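Local coordinates for ribosomal RNA processing protein 6 (Trypanosoma brucei brucei, PDB 4NLC) that probably trims RNA from its 3' end as an exoribonuclease of the RRP6 family associated with the nuclear exosome, here represented by its catalytic core, at residues 54-66 and 224-238. The protein carries 1 engineered substitution. Sequence-based numbering, arbitrary orientation.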
loop_
_atom_site.group_PDB
_atom_site.type_symbol
_atom_site.label_atom_id
_atom_site.label_comp_id
_atom_site.label_asym_id
_atom_site.label_seq_id
_atom_site.Cartn_x
_atom_site.Cartn_y
_atom_site.Cartn_z
ATOM N N GLN A 54 -10.131 26.384 3.231
ATOM C CA GLN A 54 -10.618 25.101 2.708
ATOM C C GLN A 54 -12.062 24.809 3.119
ATOM O O GLN A 54 -12.707 23.986 2.479
ATOM C CB GLN A 54 -9.686 23.929 3.103
ATOM C CG GLN A 54 -8.277 24.038 2.527
ATOM C CD GLN A 54 -8.181 23.821 1.037
ATOM O OE1 GLN A 54 -9.121 23.395 0.376
ATOM N NE2 GLN A 54 -7.020 24.083 0.473
ATOM N N LEU A 55 -12.565 25.481 4.172
ATOM C CA LEU A 55 -13.914 25.272 4.714
ATOM C C LEU A 55 -14.984 26.235 4.167
ATOM O O LEU A 55 -16.146 26.128 4.564
ATOM C CB LEU A 55 -13.884 25.280 6.251
ATOM C CG LEU A 55 -12.837 24.327 6.839
ATOM C CD1 LEU A 55 -12.280 24.841 8.148
ATOM C CD2 LEU A 55 -13.340 22.877 6.893
ATOM N N LEU A 56 -14.614 27.110 3.202
ATOM C CA LEU A 56 -15.515 28.053 2.523
ATOM C C LEU A 56 -16.131 27.448 1.259
ATOM O O LEU A 56 -15.548 26.544 0.650
ATOM C CB LEU A 56 -14.741 29.320 2.101
ATOM C CG LEU A 56 -14.104 30.170 3.193
ATOM C CD1 LEU A 56 -13.088 31.100 2.602
ATOM C CD2 LEU A 56 -15.165 30.949 3.975
ATOM N N LEU A 57 -17.272 27.992 0.817
ATOM C CA LEU A 57 -17.887 27.547 -0.427
ATOM C C LEU A 57 -17.175 28.284 -1.565
ATOM O O LEU A 57 -17.192 29.516 -1.612
ATOM C CB LEU A 57 -19.407 27.797 -0.434
ATOM C CG LEU A 57 -20.203 27.143 -1.585
ATOM C CD1 LEU A 57 -20.438 25.650 -1.338
ATOM C CD2 LEU A 57 -21.538 27.849 -1.792
ATOM N N LYS A 58 -16.469 27.524 -2.421
ATOM C CA LYS A 58 -15.704 28.048 -3.544
ATOM C C LYS A 58 -16.065 27.393 -4.863
ATOM O O LYS A 58 -16.414 26.208 -4.892
ATOM C CB LYS A 58 -14.192 27.904 -3.291
ATOM C CG LYS A 58 -13.634 29.047 -2.445
ATOM C CD LYS A 58 -12.135 28.964 -2.213
ATOM C CE LYS A 58 -11.742 29.859 -1.060
ATOM N NZ LYS A 58 -10.291 30.159 -1.058
ATOM N N THR A 59 -15.947 28.166 -5.965
ATOM C CA THR A 59 -16.160 27.683 -7.325
ATOM C C THR A 59 -15.077 26.641 -7.605
ATOM O O THR A 59 -13.915 26.790 -7.185
ATOM C CB THR A 59 -16.087 28.846 -8.333
ATOM O OG1 THR A 59 -17.117 29.785 -8.026
ATOM C CG2 THR A 59 -16.247 28.389 -9.780
ATOM N N GLU A 60 -15.477 25.578 -8.289
ATOM C CA GLU A 60 -14.580 24.487 -8.644
ATOM C C GLU A 60 -13.583 24.914 -9.741
ATOM O O GLU A 60 -13.899 25.769 -10.576
ATOM C CB GLU A 60 -15.400 23.257 -9.073
ATOM C CG GLU A 60 -16.324 23.498 -10.260
ATOM C CD GLU A 60 -17.738 23.987 -10.005
ATOM O OE1 GLU A 60 -18.023 24.484 -8.892
ATOM O OE2 GLU A 60 -18.560 23.899 -10.944
ATOM N N THR A 61 -12.376 24.335 -9.711
ATOM C CA THR A 61 -11.336 24.538 -10.725
ATOM C C THR A 61 -11.360 23.243 -11.541
ATOM O O THR A 61 -11.027 22.178 -10.999
ATOM C CB THR A 61 -9.983 24.824 -10.085
ATOM O OG1 THR A 61 -10.075 26.050 -9.366
ATOM C CG2 THR A 61 -8.855 24.892 -11.099
ATOM N N PRO A 62 -11.845 23.281 -12.805
ATOM C CA PRO A 62 -11.931 22.033 -13.573
ATOM C C PRO A 62 -10.576 21.457 -13.940
ATOM O O PRO A 62 -9.584 22.179 -14.018
ATOM C CB PRO A 62 -12.795 22.391 -14.795
ATOM C CG PRO A 62 -13.289 23.793 -14.549
ATOM C CD PRO A 62 -12.311 24.431 -13.604
ATOM N N TYR A 63 -10.541 20.138 -14.089
ATOM C CA TYR A 63 -9.373 19.366 -14.479
ATOM C C TYR A 63 -8.894 19.860 -15.847
ATOM O O TYR A 63 -9.683 20.368 -16.648
ATOM C CB TYR A 63 -9.730 17.867 -14.530
ATOM C CG TYR A 63 -10.910 17.537 -15.426
ATOM C CD1 TYR A 63 -12.217 17.648 -14.961
ATOM C CD2 TYR A 63 -10.718 17.112 -16.739
ATOM C CE1 TYR A 63 -13.306 17.383 -15.791
ATOM C CE2 TYR A 63 -11.801 16.841 -17.576
ATOM C CZ TYR A 63 -13.095 16.954 -17.089
ATOM O OH TYR A 63 -14.176 16.648 -17.885
ATOM N N LEU A 64 -7.617 19.715 -16.107
ATOM C CA LEU A 64 -7.022 20.173 -17.356
ATOM C C LEU A 64 -7.220 19.138 -18.463
ATOM O O LEU A 64 -7.704 18.032 -18.206
ATOM C CB LEU A 64 -5.518 20.442 -17.133
ATOM C CG LEU A 64 -5.122 21.443 -16.042
ATOM C CD1 LEU A 64 -3.655 21.782 -16.160
ATOM C CD2 LEU A 64 -5.936 22.735 -16.138
ATOM N N SER A 65 -6.886 19.505 -19.697
ATOM C CA SER A 65 -6.967 18.558 -20.795
ATOM C C SER A 65 -5.793 17.607 -20.667
ATOM O O SER A 65 -4.658 18.054 -20.414
ATOM C CB SER A 65 -6.856 19.280 -22.131
ATOM O OG SER A 65 -6.567 18.340 -23.151
ATOM N N LEU A 66 -6.040 16.319 -20.917
ATOM C CA LEU A 66 -4.958 15.324 -20.925
ATOM C C LEU A 66 -4.033 15.524 -22.151
ATOM O O LEU A 66 -2.887 15.091 -22.129
ATOM C CB LEU A 66 -5.516 13.892 -20.896
ATOM C CG LEU A 66 -6.087 13.402 -19.571
ATOM C CD1 LEU A 66 -6.769 12.060 -19.757
ATOM C CD2 LEU A 66 -5.010 13.305 -18.492
ATOM N N HIS A 224 -5.176 13.062 -11.808
ATOM C CA HIS A 224 -5.529 14.156 -12.731
ATOM C C HIS A 224 -6.913 14.809 -12.486
ATOM O O HIS A 224 -7.031 16.039 -12.585
ATOM C CB HIS A 224 -5.414 13.661 -14.171
ATOM C CG HIS A 224 -5.736 14.710 -15.184
ATOM N ND1 HIS A 224 -4.779 15.588 -15.634
ATOM C CD2 HIS A 224 -6.919 14.996 -15.782
ATOM C CE1 HIS A 224 -5.400 16.382 -16.492
ATOM N NE2 HIS A 224 -6.695 16.068 -16.601
ATOM N N PHE A 225 -7.927 14.007 -12.106
ATOM C CA PHE A 225 -9.282 14.534 -11.879
ATOM C C PHE A 225 -9.642 14.732 -10.391
ATOM O O PHE A 225 -10.722 15.247 -10.086
ATOM C CB PHE A 225 -10.340 13.625 -12.551
ATOM C CG PHE A 225 -10.018 13.190 -13.967
ATOM C CD1 PHE A 225 -10.397 13.969 -15.055
ATOM C CD2 PHE A 225 -9.389 11.978 -14.213
ATOM C CE1 PHE A 225 -10.128 13.552 -16.358
ATOM C CE2 PHE A 225 -9.078 11.590 -15.515
ATOM C CZ PHE A 225 -9.487 12.357 -16.579
ATOM N N LEU A 226 -8.753 14.308 -9.487
ATOM C CA LEU A 226 -9.014 14.272 -8.065
ATOM C C LEU A 226 -9.214 15.641 -7.409
ATOM O O LEU A 226 -10.053 15.750 -6.510
ATOM C CB LEU A 226 -7.949 13.444 -7.329
ATOM C CG LEU A 226 -8.342 12.887 -5.932
ATOM C CD1 LEU A 226 -9.727 12.206 -5.957
ATOM C CD2 LEU A 226 -7.302 11.892 -5.424
ATOM N N LEU A 227 -8.507 16.686 -7.848
ATOM C CA LEU A 227 -8.742 18.002 -7.228
ATOM C C LEU A 227 -10.081 18.609 -7.629
ATOM O O LEU A 227 -10.681 19.280 -6.810
ATOM C CB LEU A 227 -7.595 18.980 -7.455
ATOM C CG LEU A 227 -6.264 18.606 -6.813
ATOM C CD1 LEU A 227 -5.182 19.556 -7.271
ATOM C CD2 LEU A 227 -6.370 18.537 -5.303
ATOM N N TYR A 228 -10.574 18.332 -8.850
ATOM C CA TYR A 228 -11.914 18.792 -9.279
ATOM C C TYR A 228 -12.959 18.053 -8.471
ATOM O O TYR A 228 -13.914 18.670 -8.023
ATOM C CB TYR A 228 -12.161 18.567 -10.775
ATOM C CG TYR A 228 -13.577 18.898 -11.229
ATOM C CD1 TYR A 228 -14.003 20.220 -11.351
ATOM C CD2 TYR A 228 -14.478 17.891 -11.565
ATOM C CE1 TYR A 228 -15.290 20.534 -11.793
ATOM C CE2 TYR A 228 -15.776 18.191 -11.997
ATOM C CZ TYR A 228 -16.171 19.516 -12.117
ATOM O OH TYR A 228 -17.432 19.822 -12.564
ATOM N N VAL A 229 -12.782 16.728 -8.302
ATOM C CA VAL A 229 -13.666 15.841 -7.521
ATOM C C VAL A 229 -13.730 16.385 -6.095
ATOM O O VAL A 229 -14.816 16.538 -5.533
ATOM C CB VAL A 229 -13.180 14.355 -7.600
ATOM C CG1 VAL A 229 -13.761 13.495 -6.476
ATOM C CG2 VAL A 229 -13.513 13.752 -8.965
ATOM N N TYR A 230 -12.559 16.742 -5.547
ATOM C CA TYR A 230 -12.409 17.335 -4.219
ATOM C C TYR A 230 -13.295 18.614 -4.086
ATOM O O TYR A 230 -14.068 18.720 -3.141
ATOM C CB TYR A 230 -10.911 17.646 -3.959
ATOM C CG TYR A 230 -10.640 18.507 -2.746
ATOM C CD1 TYR A 230 -10.945 18.054 -1.461
ATOM C CD2 TYR A 230 -9.994 19.734 -2.869
ATOM C CE1 TYR A 230 -10.636 18.811 -0.330
ATOM C CE2 TYR A 230 -9.674 20.502 -1.743
ATOM C CZ TYR A 230 -10.004 20.037 -0.475
ATOM O OH TYR A 230 -9.754 20.799 0.638
ATOM N N ASP A 231 -13.199 19.544 -5.058
ATOM C CA ASP A 231 -13.986 20.787 -5.108
ATOM C C ASP A 231 -15.505 20.480 -5.126
ATOM O O ASP A 231 -16.256 21.038 -4.333
ATOM C CB ASP A 231 -13.615 21.606 -6.358
ATOM C CG ASP A 231 -12.240 22.233 -6.398
ATOM O OD1 ASP A 231 -11.577 22.283 -5.346
ATOM O OD2 ASP A 231 -11.846 22.716 -7.471
ATOM N N ARG A 232 -15.928 19.538 -5.975
ATOM C CA ARG A 232 -17.331 19.118 -6.088
ATOM C C ARG A 232 -17.891 18.458 -4.809
ATOM O O ARG A 232 -19.027 18.755 -4.411
ATOM C CB ARG A 232 -17.516 18.218 -7.315
ATOM C CG ARG A 232 -17.363 18.959 -8.669
ATOM C CD ARG A 232 -18.522 19.878 -9.049
ATOM N NE ARG A 232 -19.812 19.177 -9.108
ATOM C CZ ARG A 232 -20.264 18.489 -10.154
ATOM N NH1 ARG A 232 -19.543 18.408 -11.270
ATOM N NH2 ARG A 232 -21.439 17.879 -10.094
ATOM N N LEU A 233 -17.085 17.589 -4.146
ATOM C CA LEU A 233 -17.494 16.951 -2.881
ATOM C C LEU A 233 -17.583 17.970 -1.740
ATOM O O LEU A 233 -18.480 17.865 -0.907
ATOM C CB LEU A 233 -16.572 15.792 -2.511
ATOM C CG LEU A 233 -16.651 14.578 -3.435
ATOM C CD1 LEU A 233 -15.527 13.599 -3.134
ATOM C CD2 LEU A 233 -17.994 13.904 -3.325
ATOM N N LYS A 234 -16.672 18.974 -1.727
ATOM C CA LYS A 234 -16.703 20.069 -0.741
ATOM C C LYS A 234 -18.017 20.824 -0.816
ATOM O O LYS A 234 -18.623 21.061 0.221
ATOM C CB LYS A 234 -15.543 21.061 -0.955
ATOM C CG LYS A 234 -14.279 20.652 -0.225
ATOM C CD LYS A 234 -13.046 21.412 -0.691
ATOM C CE LYS A 234 -13.110 22.913 -0.592
ATOM N NZ LYS A 234 -11.750 23.527 -0.615
ATOM N N GLN A 235 -18.478 21.161 -2.034
ATOM C CA GLN A 235 -19.758 21.874 -2.245
ATOM C C GLN A 235 -20.950 21.041 -1.773
ATOM O O GLN A 235 -21.830 21.582 -1.120
ATOM C CB GLN A 235 -19.942 22.287 -3.709
ATOM C CG GLN A 235 -18.840 23.209 -4.211
ATOM C CD GLN A 235 -18.895 23.417 -5.701
ATOM O OE1 GLN A 235 -19.377 22.580 -6.465
ATOM N NE2 GLN A 235 -18.354 24.525 -6.150
ATOM N N LEU A 236 -20.956 19.726 -2.067
ATOM C CA LEU A 236 -22.010 18.804 -1.639
ATOM C C LEU A 236 -22.031 18.629 -0.120
ATOM O O LEU A 236 -23.102 18.518 0.458
ATOM C CB LEU A 236 -21.845 17.431 -2.313
ATOM C CG LEU A 236 -22.295 17.333 -3.766
ATOM C CD1 LEU A 236 -21.742 16.069 -4.420
ATOM C CD2 LEU A 236 -23.835 17.389 -3.881
ATOM N N LEU A 237 -20.867 18.587 0.519
ATOM C CA LEU A 237 -20.789 18.434 1.969
ATOM C C LEU A 237 -21.272 19.686 2.710
ATOM O O LEU A 237 -21.903 19.563 3.757
ATOM C CB LEU A 237 -19.366 18.042 2.408
ATOM C CG LEU A 237 -18.956 16.599 2.075
ATOM C CD1 LEU A 237 -17.423 16.425 2.118
ATOM C CD2 LEU A 237 -19.729 15.586 2.943
ATOM N N LEU A 238 -20.997 20.881 2.161
ATOM C CA LEU A 238 -21.445 22.149 2.740
ATOM C C LEU A 238 -22.939 22.375 2.452
ATOM O O LEU A 238 -23.587 23.122 3.180
ATOM C CB LEU A 238 -20.597 23.330 2.239
ATOM C CG LEU A 238 -19.137 23.376 2.707
ATOM C CD1 LEU A 238 -18.302 24.149 1.745
ATOM C CD2 LEU A 238 -19.007 23.930 4.119
HETATM O O HOH W 1 -12.862 26.011 -0.004
HETATM O O HOH W 2 -15.341 23.881 -3.648
HETATM O O HOH W 3 -11.324 25.684 -7.042
HETATM O O HOH W 4 -17.623 22.459 -13.013
HETATM O O HOH W 5 -6.130 18.178 -14.100
#
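The Tyr-63 ring meets Phe-225 over one face and Tyr-228 at its edge, two edge-to-face pairs in an aromatic cluster. Phe-225 turns its edge to the Tyr-63 face, with CD1 3.6 Å from Tyr-63 CD2, and Tyr-63 in turn presents its edge to the face of Tyr-228, planes at 73°. With chi1 at 55°, Tyr-63 CG stands between its own backbone N and carbonyl carbon, which turns the ring toward Phe-225 and Tyr-228. Next to it, Leu-66 CD2 sits squarely over the His-224 ring, 3.5 Å from the centroid, while His-224 NE2 donates to Leu-64 O (2.7 Å), arriving from above the carbonyl plane.

Farther along the helix, hydrogen bonds are more numerous, with Leu-57 and Leu-238 packing beside them. Asp-231 OD2 accepts the Thr-61 N-H on its anti side at 2.8 Å, almost straight at 175°. The Gln-235 amide spends both N-H bonds on the loop: NE2 reaches Lys-58 O at 2.9 Å and Glu-60 OE1 at 2.8 Å, which fixes the amide's rotation. Glu-60 CG lies 3.5 Å from Tyr-228 CE1, and the bend at chi2 beyond it carries the carboxylate to Gln-235. At the far end Gln-54 OE1 receives Tyr-230 OH (2.7 Å) and, weakly, Lys-234 NZ.

Arg-117 forms a salt bridge with Asp-231 OD1, Asp-120 bonds His-224 ND1, and Glu-92 takes Gln-54 NE2. Residues 54-66, irregular chain leading into strand 71-74, thus run along one side of helix 226-238 in the exonuclease domain; Leu-226 and Leu-227 pack on strand 145-148, Leu-233 and Leu-237 on helix 172-178, and Phe-225 on helix 185-193.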